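Local coordinates for AimR transcriptional regulator (Bacillus phage phi3T, PDB 5ZVV), which switches on transcription of the viral aimX locus as a homodimer, which seems to favour lytic replication until the arbitrium peptide turns the protein into an inactive monomer, at residues 83-88 with 182-187; 148-153 with 190-195; 268-273 with 281-286; 293-298 with 327-332. All coordinates share one frame; numbering follows the deposited sequence.

Contact 1. Residues 83-88 with 182-187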
# COMPACT_ATOMS: atom_id res chain seq x y z
N VAL A 83 -7.93 -10.54 -28.06
CA VAL A 83 -6.80 -10.13 -27.21
C VAL A 83 -7.08 -10.48 -25.76
O VAL A 83 -6.17 -10.90 -25.02
CB VAL A 83 -6.46 -8.64 -27.40
CG1 VAL A 83 -7.32 -7.73 -26.53
CG2 VAL A 83 -4.98 -8.40 -27.10
N GLU A 84 -8.34 -10.37 -25.32
CA GLU A 84 -8.65 -10.73 -23.94
C GLU A 84 -8.52 -12.23 -23.71
O GLU A 84 -7.93 -12.67 -22.71
CB GLU A 84 -10.05 -10.25 -23.55
CG GLU A 84 -10.61 -10.91 -22.28
CD GLU A 84 -9.75 -10.71 -21.04
OE1 GLU A 84 -8.83 -9.86 -21.05
OE2 GLU A 84 -9.99 -11.41 -20.03
N TYR A 85 -9.06 -13.04 -24.63
CA TYR A 85 -8.93 -14.49 -24.49
C TYR A 85 -7.47 -14.92 -24.55
O TYR A 85 -7.05 -15.80 -23.79
CB TYR A 85 -9.75 -15.19 -25.58
CG TYR A 85 -9.97 -16.66 -25.32
CD1 TYR A 85 -10.84 -17.09 -24.32
CD2 TYR A 85 -9.33 -17.63 -26.08
CE1 TYR A 85 -11.06 -18.43 -24.09
CE2 TYR A 85 -9.53 -18.98 -25.85
CZ TYR A 85 -10.40 -19.37 -24.86
OH TYR A 85 -10.60 -20.71 -24.63
N SER A 86 -6.69 -14.31 -25.43
CA SER A 86 -5.28 -14.66 -25.53
C SER A 86 -4.54 -14.32 -24.24
O SER A 86 -3.75 -15.13 -23.74
CB SER A 86 -4.63 -13.95 -26.72
OG SER A 86 -3.29 -14.37 -26.91
N ASP A 87 -4.81 -13.14 -23.67
CA ASP A 87 -4.05 -12.73 -22.50
C ASP A 87 -4.48 -13.51 -21.25
O ASP A 87 -3.64 -13.81 -20.39
CB ASP A 87 -4.21 -11.23 -22.26
CG ASP A 87 -3.35 -10.75 -21.11
OD1 ASP A 87 -2.12 -10.63 -21.30
OD2 ASP A 87 -3.90 -10.51 -20.02
N ILE A 88 -5.77 -13.83 -21.12
CA ILE A 88 -6.19 -14.57 -19.93
C ILE A 88 -5.63 -15.99 -19.96
O ILE A 88 -5.40 -16.59 -18.90
CB ILE A 88 -7.72 -14.56 -19.80
CG1 ILE A 88 -8.13 -14.90 -18.36
CG2 ILE A 88 -8.37 -15.54 -20.77
CD1 ILE A 88 -9.62 -14.84 -18.10
N GLU A 182 -23.37 -7.27 -20.56
CA GLU A 182 -23.25 -8.71 -20.45
C GLU A 182 -22.58 -9.29 -21.70
O GLU A 182 -22.76 -8.79 -22.81
CB GLU A 182 -24.62 -9.35 -20.27
CG GLU A 182 -25.43 -8.77 -19.12
CD GLU A 182 -24.82 -9.08 -17.77
OE1 GLU A 182 -24.45 -10.25 -17.53
OE2 GLU A 182 -24.71 -8.15 -16.95
N GLY A 183 -21.80 -10.34 -21.50
CA GLY A 183 -21.22 -11.05 -22.62
C GLY A 183 -19.88 -11.66 -22.27
O GLY A 183 -19.51 -11.79 -21.11
N PHE A 184 -19.16 -12.03 -23.33
CA PHE A 184 -17.90 -12.77 -23.20
C PHE A 184 -16.87 -11.99 -22.38
O PHE A 184 -16.26 -12.53 -21.45
CB PHE A 184 -17.37 -13.09 -24.60
CG PHE A 184 -15.96 -13.59 -24.62
CD1 PHE A 184 -15.68 -14.92 -24.39
CD2 PHE A 184 -14.91 -12.72 -24.90
CE1 PHE A 184 -14.38 -15.38 -24.42
CE2 PHE A 184 -13.61 -13.18 -24.93
CZ PHE A 184 -13.35 -14.51 -24.69
N ILE A 185 -16.67 -10.71 -22.72
CA ILE A 185 -15.66 -9.90 -22.04
C ILE A 185 -15.98 -9.78 -20.55
O ILE A 185 -15.09 -9.92 -19.70
CB ILE A 185 -15.55 -8.52 -22.71
CG1 ILE A 185 -14.93 -8.66 -24.10
CG2 ILE A 185 -14.74 -7.56 -21.86
CD1 ILE A 185 -13.49 -9.13 -24.08
N LYS A 186 -17.25 -9.52 -20.22
CA LYS A 186 -17.62 -9.32 -18.82
C LYS A 186 -17.44 -10.59 -18.00
O LYS A 186 -17.01 -10.53 -16.84
CB LYS A 186 -19.07 -8.83 -18.73
CG LYS A 186 -19.52 -8.47 -17.31
CD LYS A 186 -20.91 -7.86 -17.30
CE LYS A 186 -21.38 -7.60 -15.89
NZ LYS A 186 -22.59 -6.73 -15.85
N GLU A 187 -17.74 -11.75 -18.59
CA GLU A 187 -17.50 -13.01 -17.88
C GLU A 187 -16.01 -13.27 -17.70
O GLU A 187 -15.58 -13.77 -16.65
CB GLU A 187 -18.17 -14.17 -18.63
CG GLU A 187 -19.68 -14.04 -18.73
CD GLU A 187 -20.33 -13.93 -17.37
OE1 GLU A 187 -20.17 -14.85 -16.55
OE2 GLU A 187 -21.01 -12.91 -17.12
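With chi1 at 168°, F184 carries its ring away from its own backbone N and out to Y85, while I185 turns CG1 back beside its N and brings CD1 against E84. The ring of F184 leads with its far end: CZ lies 3.6 Å from Y85 CD1 and 3.8 Å from Y85 CB, both near the plane of the phenylalanine ring, so Y85 sits at its edge. The two ring planes are inclined at 45°, with centroids 6.0 Å apart, neither a stack nor a T-shaped pair. Phenylalanine suits this place, since its whole rim is hydrocarbon. Y85 adds its CB and CD1 to the apolar patch, while its hydroxyl bonds to E61. Segments 83-88 and 182-187 belong to a helical array consistent with the TPR clan to which the family belongs, and here the first turn of helix 184-203 rests on the last turns of helix 77-88. G183, at the N-cap of the former, has backbone angles that call for glycine. Beside the rings, I185 CD1 lies 3.7 Å from E84 CB and 3.8 Å from E84 CG, an apolar methyl against the aliphatic part of an acid. A bend at chi2 (59°) takes the buried carboxylate of E84 off this greasy patch to S188, Y117 and a salt bridge with R192, and this cationic partner should favour its ionised form.

Contact 2. Residues 148-153 with 190-195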
# COMPACT_ATOMS: atom_id res chain seq x y z
N LEU A 148 -12.12 1.03 -19.64
CA LEU A 148 -12.23 1.76 -18.39
C LEU A 148 -12.17 0.80 -17.21
O LEU A 148 -11.56 1.10 -16.18
CB LEU A 148 -13.52 2.58 -18.35
CG LEU A 148 -13.55 3.91 -19.11
CD1 LEU A 148 -14.96 4.48 -19.11
CD2 LEU A 148 -12.56 4.89 -18.51
N PHE A 149 -12.79 -0.37 -17.36
CA PHE A 149 -12.66 -1.41 -16.35
C PHE A 149 -11.24 -1.96 -16.31
O PHE A 149 -10.59 -1.97 -15.26
CB PHE A 149 -13.68 -2.52 -16.64
CG PHE A 149 -13.75 -3.58 -15.57
CD1 PHE A 149 -12.87 -4.65 -15.57
CD2 PHE A 149 -14.73 -3.53 -14.59
CE1 PHE A 149 -12.94 -5.63 -14.60
CE2 PHE A 149 -14.81 -4.51 -13.62
CZ PHE A 149 -13.91 -5.56 -13.63
N PHE A 150 -10.73 -2.38 -17.47
CA PHE A 150 -9.50 -3.17 -17.48
C PHE A 150 -8.28 -2.32 -17.14
O PHE A 150 -7.34 -2.82 -16.51
CB PHE A 150 -9.30 -3.86 -18.83
CG PHE A 150 -8.22 -4.90 -18.82
CD1 PHE A 150 -8.42 -6.13 -18.22
CD2 PHE A 150 -6.99 -4.64 -19.41
CE1 PHE A 150 -7.42 -7.08 -18.20
CE2 PHE A 150 -5.99 -5.59 -19.40
CZ PHE A 150 -6.21 -6.82 -18.79
N SER A 151 -8.28 -1.05 -17.53
CA SER A 151 -7.18 -0.17 -17.14
C SER A 151 -7.07 -0.04 -15.63
O SER A 151 -6.03 0.40 -15.13
CB SER A 151 -7.35 1.21 -17.78
OG SER A 151 -8.55 1.83 -17.35
N ASN A 152 -8.12 -0.40 -14.89
CA ASN A 152 -8.03 -0.46 -13.43
C ASN A 152 -7.78 -1.87 -12.92
O ASN A 152 -6.94 -2.06 -12.04
CB ASN A 152 -9.31 0.11 -12.81
CG ASN A 152 -9.38 1.62 -12.91
OD1 ASN A 152 -8.69 2.33 -12.17
ND2 ASN A 152 -10.20 2.12 -13.82
N ALA A 153 -8.48 -2.86 -13.47
CA ALA A 153 -8.30 -4.24 -13.03
C ALA A 153 -6.87 -4.72 -13.26
O ALA A 153 -6.35 -5.52 -12.46
CB ALA A 153 -9.29 -5.16 -13.75
N LYS A 190 -14.87 -11.11 -14.96
CA LYS A 190 -15.38 -11.68 -13.72
C LYS A 190 -14.47 -12.79 -13.21
O LYS A 190 -14.12 -12.83 -12.03
CB LYS A 190 -16.81 -12.21 -13.91
CG LYS A 190 -17.90 -11.15 -13.83
CD LYS A 190 -19.27 -11.79 -14.01
CE LYS A 190 -20.39 -10.75 -14.00
NZ LYS A 190 -21.70 -11.37 -14.34
N SER A 191 -14.07 -13.70 -14.10
CA SER A 191 -13.17 -14.77 -13.68
C SER A 191 -11.84 -14.21 -13.18
O SER A 191 -11.32 -14.65 -12.15
CB SER A 191 -12.95 -15.75 -14.83
OG SER A 191 -12.34 -15.12 -15.93
N ARG A 192 -11.29 -13.22 -13.90
CA ARG A 192 -10.05 -12.58 -13.45
C ARG A 192 -10.17 -12.05 -12.03
O ARG A 192 -9.40 -12.44 -11.13
CB ARG A 192 -9.68 -11.43 -14.40
CG ARG A 192 -9.16 -11.83 -15.77
CD ARG A 192 -8.86 -10.56 -16.56
NE ARG A 192 -8.36 -10.80 -17.91
CZ ARG A 192 -7.07 -10.90 -18.23
NH1 ARG A 192 -6.14 -10.80 -17.29
NH2 ARG A 192 -6.71 -11.11 -19.49
N VAL A 193 -11.14 -11.16 -11.80
CA VAL A 193 -11.31 -10.57 -10.47
C VAL A 193 -11.59 -11.64 -9.43
O VAL A 193 -11.14 -11.53 -8.28
CB VAL A 193 -12.42 -9.50 -10.52
CG1 VAL A 193 -12.65 -8.90 -9.14
CG2 VAL A 193 -12.06 -8.42 -11.53
N SER A 194 -12.32 -12.69 -9.81
CA SER A 194 -12.58 -13.78 -8.87
C SER A 194 -11.29 -14.42 -8.40
O SER A 194 -11.11 -14.68 -7.20
CB SER A 194 -13.49 -14.82 -9.52
OG SER A 194 -14.86 -14.47 -9.37
N MSE A 195 -10.37 -14.69 -9.32
CA MSE A 195 -9.11 -15.30 -8.91
C MSE A 195 -8.28 -14.36 -8.05
O MSE A 195 -7.71 -14.77 -7.02
CB MSE A 195 -8.31 -15.76 -10.13
CG MSE A 195 -8.79 -17.09 -10.67
SE MSE A 195 -9.30 -18.29 -9.20
CE MSE A 195 -7.55 -18.48 -8.35
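F150 and R192 form the closer half of this buried contact between helices 145-161 and 184-203, packed helices of the TPR-clan fold. F150 CE1 stands over the centre of one guanidinium face, 3.8 Å from R192 CZ, and the ring and guanidinium planes are 76° apart. The phenylalanine therefore offers its rim to the flat cation, a van der Waals fit, while Y117 stacks on the ring. Arginine suits the place because its edges stay available while a face is packed: NE and NH2 are held by acids of helix 77-88, and NH1 hydrogen-bonds to Y157, which together fix the rotation of the group. The extended chain from CG to NE is what lets it span the distance. The other half is looser. V193 meets F149 by a single methyl, A153 CB stays 4.8 Å from V193 CG2, and a glycerol lies about 4 Å from the V193 side chain. On the more exposed side, the CB of the partly exposed K190 points away from segment 148-153, and the exposed L148 lies on the far flank of helix 145-161. V193 CG2 approaches F149 at the ring edge, 4.0 Å from CZ.

Contact 3. Residues 268-273 with 281-286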
# COMPACT_ATOMS: atom_id res chain seq x y z
N GLY A 268 4.61 -29.24 -6.98
CA GLY A 268 5.13 -28.62 -5.77
C GLY A 268 4.08 -28.49 -4.68
O GLY A 268 4.38 -28.65 -3.50
N ALA A 269 2.84 -28.19 -5.06
CA ALA A 269 1.76 -28.13 -4.08
C ALA A 269 1.55 -29.48 -3.42
O ALA A 269 1.39 -29.57 -2.19
CB ALA A 269 0.47 -27.64 -4.73
N LEU A 270 1.53 -30.55 -4.22
CA LEU A 270 1.35 -31.89 -3.66
C LEU A 270 2.56 -32.32 -2.84
O LEU A 270 2.42 -33.05 -1.86
CB LEU A 270 1.08 -32.89 -4.77
CG LEU A 270 -0.31 -32.81 -5.41
CD1 LEU A 270 -0.34 -33.55 -6.74
CD2 LEU A 270 -1.36 -33.36 -4.46
N CYS A 271 3.75 -31.87 -3.23
CA CYS A 271 4.97 -32.19 -2.49
C CYS A 271 4.97 -31.52 -1.13
O CYS A 271 5.28 -32.15 -0.11
CB CYS A 271 6.19 -31.78 -3.31
SG CYS A 271 7.77 -32.18 -2.55
N PHE A 272 4.62 -30.24 -1.09
CA PHE A 272 4.48 -29.55 0.19
C PHE A 272 3.40 -30.21 1.05
O PHE A 272 3.59 -30.42 2.25
CB PHE A 272 4.15 -28.08 -0.02
CG PHE A 272 4.11 -27.28 1.25
CD1 PHE A 272 5.28 -26.93 1.90
CD2 PHE A 272 2.90 -26.89 1.80
CE1 PHE A 272 5.25 -26.20 3.07
CE2 PHE A 272 2.86 -26.15 2.98
CZ PHE A 272 4.04 -25.81 3.61
N LEU A 273 2.26 -30.55 0.44
CA LEU A 273 1.18 -31.19 1.19
C LEU A 273 1.65 -32.49 1.82
O LEU A 273 1.49 -32.70 3.04
CB LEU A 273 -0.01 -31.44 0.26
CG LEU A 273 -1.23 -32.06 0.93
CD1 LEU A 273 -1.88 -31.08 1.90
CD2 LEU A 273 -2.23 -32.53 -0.12
N ASN A 281 5.20 -39.29 -0.89
CA ASN A 281 5.53 -38.14 -1.72
C ASN A 281 6.07 -38.63 -3.05
O ASN A 281 7.19 -39.14 -3.13
CB ASN A 281 6.55 -37.25 -1.01
CG ASN A 281 6.69 -35.88 -1.66
OD1 ASN A 281 6.36 -35.69 -2.83
ND2 ASN A 281 7.18 -34.91 -0.90
N GLN A 282 5.27 -38.48 -4.11
CA GLN A 282 5.68 -38.81 -5.46
C GLN A 282 6.14 -37.60 -6.26
O GLN A 282 6.50 -37.74 -7.42
CB GLN A 282 4.54 -39.49 -6.21
CG GLN A 282 3.95 -40.69 -5.52
CD GLN A 282 2.73 -41.22 -6.24
OE1 GLN A 282 2.07 -40.48 -6.98
NE2 GLN A 282 2.42 -42.49 -6.05
N TRP A 283 6.14 -36.41 -5.65
CA TRP A 283 6.26 -35.16 -6.40
C TRP A 283 7.53 -34.38 -6.06
O TRP A 283 7.61 -33.19 -6.35
CB TRP A 283 5.02 -34.30 -6.18
CG TRP A 283 3.76 -35.03 -6.49
CD1 TRP A 283 3.16 -35.16 -7.71
CD2 TRP A 283 2.95 -35.76 -5.56
NE1 TRP A 283 2.02 -35.92 -7.60
CE2 TRP A 283 1.87 -36.30 -6.29
CE3 TRP A 283 3.02 -36.00 -4.19
CZ2 TRP A 283 0.87 -37.07 -5.69
CZ3 TRP A 283 2.03 -36.76 -3.59
CH2 TRP A 283 0.97 -37.28 -4.34
N VAL A 284 8.51 -35.04 -5.44
CA VAL A 284 9.79 -34.39 -5.19
C VAL A 284 10.43 -34.03 -6.52
O VAL A 284 10.58 -34.88 -7.41
CB VAL A 284 10.71 -35.30 -4.36
CG1 VAL A 284 12.05 -34.62 -4.12
CG2 VAL A 284 10.04 -35.68 -3.05
N ASN A 285 10.80 -32.77 -6.68
CA ASN A 285 11.43 -32.29 -7.91
C ASN A 285 12.94 -32.44 -7.76
O ASN A 285 13.56 -31.72 -6.98
CB ASN A 285 11.04 -30.85 -8.19
CG ASN A 285 11.36 -30.41 -9.62
OD1 ASN A 285 12.37 -30.83 -10.20
ND2 ASN A 285 10.51 -29.57 -10.18
N TYR A 286 13.52 -33.37 -8.51
CA TYR A 286 14.96 -33.61 -8.50
C TYR A 286 15.69 -32.90 -9.63
O TYR A 286 16.92 -32.95 -9.69
CB TYR A 286 15.23 -35.12 -8.59
CG TYR A 286 14.75 -35.91 -7.40
CD1 TYR A 286 15.52 -36.02 -6.25
CD2 TYR A 286 13.51 -36.56 -7.42
CE1 TYR A 286 15.09 -36.75 -5.15
CE2 TYR A 286 13.07 -37.29 -6.33
CZ TYR A 286 13.86 -37.38 -5.20
OH TYR A 286 13.43 -38.10 -4.10
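The loop at N281-Y286 folds back against the helix it has just left, bringing the CA atoms of C271 and W283 to 5.1 Å. An Asx turn shapes it: N281 OD1 accepts from W283 N at 2.9 Å, from which W283 emerges facing helix 260-277. L270 then lies over one face of the indole. Its CB is 3.5 Å from W283 CD2, and its CD1 makes a CH-pi contact 3.7 Å from the centroid of the five-membered ring, 25° off the normal. The opposite face is backed by Q282 CB, leaving the indole sandwiched between aliphatic groups. Leucine suits this because its CB and one methyl, CD1, together lie along the ring. C271 packs beside it, with CB 4.0 Å from W283 CB, a spacing that suits a small side chain. Its sulfur, turned anti to the backbone N (chi1 -178°), receives a nearly straight hydrogen bond from N281 ND2, 3.2 Å long at 166° and within the amide plane. The same ND2 also hydrogen-bonds to N275. With OD1 tied to the turn and ND2 to C271 and N275, the N281 amide can hardly flip, and the sulfur acts here as an acceptor, a role open to a neutral thiol.

Contact 4. Residues 293-298 with 327-332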
# COMPACT_ATOMS: atom_id res chain seq x y z
N TYR A 293 11.23 -25.24 -5.20
CA TYR A 293 11.29 -26.69 -5.35
C TYR A 293 12.51 -27.26 -4.64
O TYR A 293 12.45 -28.39 -4.14
CB TYR A 293 11.28 -27.06 -6.83
CG TYR A 293 10.09 -26.48 -7.56
CD1 TYR A 293 8.86 -26.35 -6.92
CD2 TYR A 293 10.19 -26.03 -8.87
CE1 TYR A 293 7.77 -25.80 -7.57
CE2 TYR A 293 9.11 -25.49 -9.53
CZ TYR A 293 7.90 -25.37 -8.87
OH TYR A 293 6.82 -24.83 -9.52
N LEU A 294 13.60 -26.50 -4.59
CA LEU A 294 14.73 -26.89 -3.74
C LEU A 294 14.32 -26.93 -2.28
O LEU A 294 14.70 -27.86 -1.55
CB LEU A 294 15.89 -25.91 -3.94
CG LEU A 294 16.73 -26.09 -5.20
CD1 LEU A 294 17.82 -25.02 -5.28
CD2 LEU A 294 17.33 -27.49 -5.24
N GLN A 295 13.55 -25.94 -1.83
CA GLN A 295 13.05 -25.93 -0.45
C GLN A 295 12.20 -27.16 -0.18
O GLN A 295 12.32 -27.79 0.88
CB GLN A 295 12.24 -24.67 -0.18
CG GLN A 295 13.06 -23.41 0.02
CD GLN A 295 12.20 -22.27 0.53
OE1 GLN A 295 10.98 -22.40 0.65
NE2 GLN A 295 12.84 -21.15 0.86
N LEU A 296 11.31 -27.51 -1.11
CA LEU A 296 10.45 -28.67 -0.93
C LEU A 296 11.26 -29.96 -0.90
O LEU A 296 10.96 -30.87 -0.12
CB LEU A 296 9.40 -28.72 -2.04
CG LEU A 296 8.39 -27.58 -1.94
CD1 LEU A 296 7.40 -27.60 -3.10
CD2 LEU A 296 7.66 -27.66 -0.62
N ARG A 297 12.30 -30.04 -1.74
CA ARG A 297 13.16 -31.22 -1.73
C ARG A 297 13.91 -31.34 -0.40
O ARG A 297 14.06 -32.45 0.14
CB ARG A 297 14.14 -31.15 -2.90
CG ARG A 297 15.11 -32.32 -3.00
CD ARG A 297 16.01 -32.16 -4.21
NE ARG A 297 17.00 -33.23 -4.29
CZ ARG A 297 17.95 -33.30 -5.21
NH1 ARG A 297 18.06 -32.36 -6.14
NH2 ARG A 297 18.81 -34.31 -5.20
N ALA A 298 14.39 -30.22 0.13
CA ALA A 298 15.05 -30.25 1.44
C ALA A 298 14.06 -30.64 2.53
O ALA A 298 14.41 -31.36 3.47
CB ALA A 298 15.69 -28.90 1.74
N LEU A 327 11.97 -16.87 2.85
CA LEU A 327 12.80 -16.93 4.04
C LEU A 327 12.02 -17.44 5.25
O LEU A 327 12.60 -18.08 6.13
CB LEU A 327 13.41 -15.56 4.33
CG LEU A 327 14.62 -15.23 3.46
CD1 LEU A 327 15.15 -13.84 3.78
CD2 LEU A 327 15.71 -16.28 3.65
N GLY A 328 10.72 -17.17 5.30
CA GLY A 328 9.90 -17.77 6.34
C GLY A 328 9.90 -19.29 6.26
O GLY A 328 10.14 -19.98 7.26
N PHE A 329 9.66 -19.82 5.06
CA PHE A 329 9.78 -21.27 4.88
C PHE A 329 11.20 -21.74 5.20
O PHE A 329 11.38 -22.76 5.88
CB PHE A 329 9.38 -21.67 3.47
CG PHE A 329 7.92 -21.54 3.19
CD1 PHE A 329 7.03 -22.51 3.63
CD2 PHE A 329 7.42 -20.45 2.50
CE1 PHE A 329 5.68 -22.40 3.38
CE2 PHE A 329 6.07 -20.33 2.25
CZ PHE A 329 5.19 -21.30 2.68
N TYR A 330 12.20 -21.01 4.72
CA TYR A 330 13.60 -21.41 4.87
C TYR A 330 13.96 -21.59 6.34
O TYR A 330 14.50 -22.63 6.74
CB TYR A 330 14.50 -20.37 4.21
CG TYR A 330 15.99 -20.54 4.45
CD1 TYR A 330 16.75 -21.38 3.65
CD2 TYR A 330 16.63 -19.84 5.47
CE1 TYR A 330 18.11 -21.53 3.86
CE2 TYR A 330 17.99 -19.98 5.69
CZ TYR A 330 18.72 -20.83 4.89
OH TYR A 330 20.08 -20.97 5.11
N TYR A 331 13.68 -20.58 7.17
CA TYR A 331 13.97 -20.70 8.59
C TYR A 331 13.04 -21.69 9.28
O TYR A 331 13.41 -22.23 10.33
CB TYR A 331 13.87 -19.34 9.27
CG TYR A 331 14.91 -18.34 8.79
CD1 TYR A 331 16.17 -18.28 9.37
CD2 TYR A 331 14.62 -17.46 7.76
CE1 TYR A 331 17.11 -17.37 8.94
CE2 TYR A 331 15.56 -16.54 7.32
CZ TYR A 331 16.80 -16.51 7.91
OH TYR A 331 17.74 -15.60 7.48
N TYR A 332 11.86 -21.97 8.72
CA TYR A 332 11.05 -23.06 9.26
C TYR A 332 11.77 -24.40 9.10
O TYR A 332 11.82 -25.21 10.03
CB TYR A 332 9.68 -23.10 8.59
CG TYR A 332 8.85 -24.30 9.00
CD1 TYR A 332 8.39 -24.44 10.30
CD2 TYR A 332 8.53 -25.29 8.08
CE1 TYR A 332 7.64 -25.54 10.68
CE2 TYR A 332 7.78 -26.39 8.45
CZ TYR A 332 7.34 -26.51 9.75
OH TYR A 332 6.59 -27.60 10.13
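Q295 reaches straight across from helix 291-304 and lies at about a right angle to both F329 and Y330 of helix 324-338. Its first torsion (chi1 -76°) sets CG beside the backbone N, and the extended chain beyond delivers the flat amide to the opposing backbone, where the CA atoms of Q295 and Y330 are 7.0 Å apart. The two ends of that amide touch different residues. OE1 comes 3.3 Å from F329 CB, and NE2 lies 3.8 Å from Y330 CB. Both rings turn outward from these CB atoms, and the amide plane is inclined by 51° to the F329 ring and by 35° to that of Y330. Helices 291-304 and 324-338 pack within a helical array consistent with the TPR clan, and here the bridging group is a polar amide. Glutamine suits it: it is long enough to bridge the gap, and its NE2 can be paid for inside a buried interface, with Q322 OE1 and the backbone O of E326 both accepting from it. The bond to the backbone O of E326 identifies the nitrogen end and leaves OE1 against the F329 methylene. The F329 ring, led away from Q295, meets F351 edge-to-face on the side of helix 341-353, while the phenol oxygen of Y330 makes a weak bond to L314 O.

How the contacts relate
The four contacts fall into two pairs on opposite sides of the chain's centre. Contacts 1 and 2 share helix 184-203, have centres about 10 Å apart and are joined by charge: R192 NE lies 2.7 Å from E84 OE2, and R192 NH2 lies 2.9 Å from D87 OD2. Contacts 3 and 4, centres about 12 Å apart, follow each other along the chain through helices 260-277 and 291-304 and touch by packing instead, F272 CD1 being 3.5 Å from L296 CD2. Between the pairs, centres are about 32 to 37 Å apart, and the nearest atoms, between contacts 2 and 3, about 13 Å. Glycerols beside contacts 2 and 3 probably come from the crystallisation liquor.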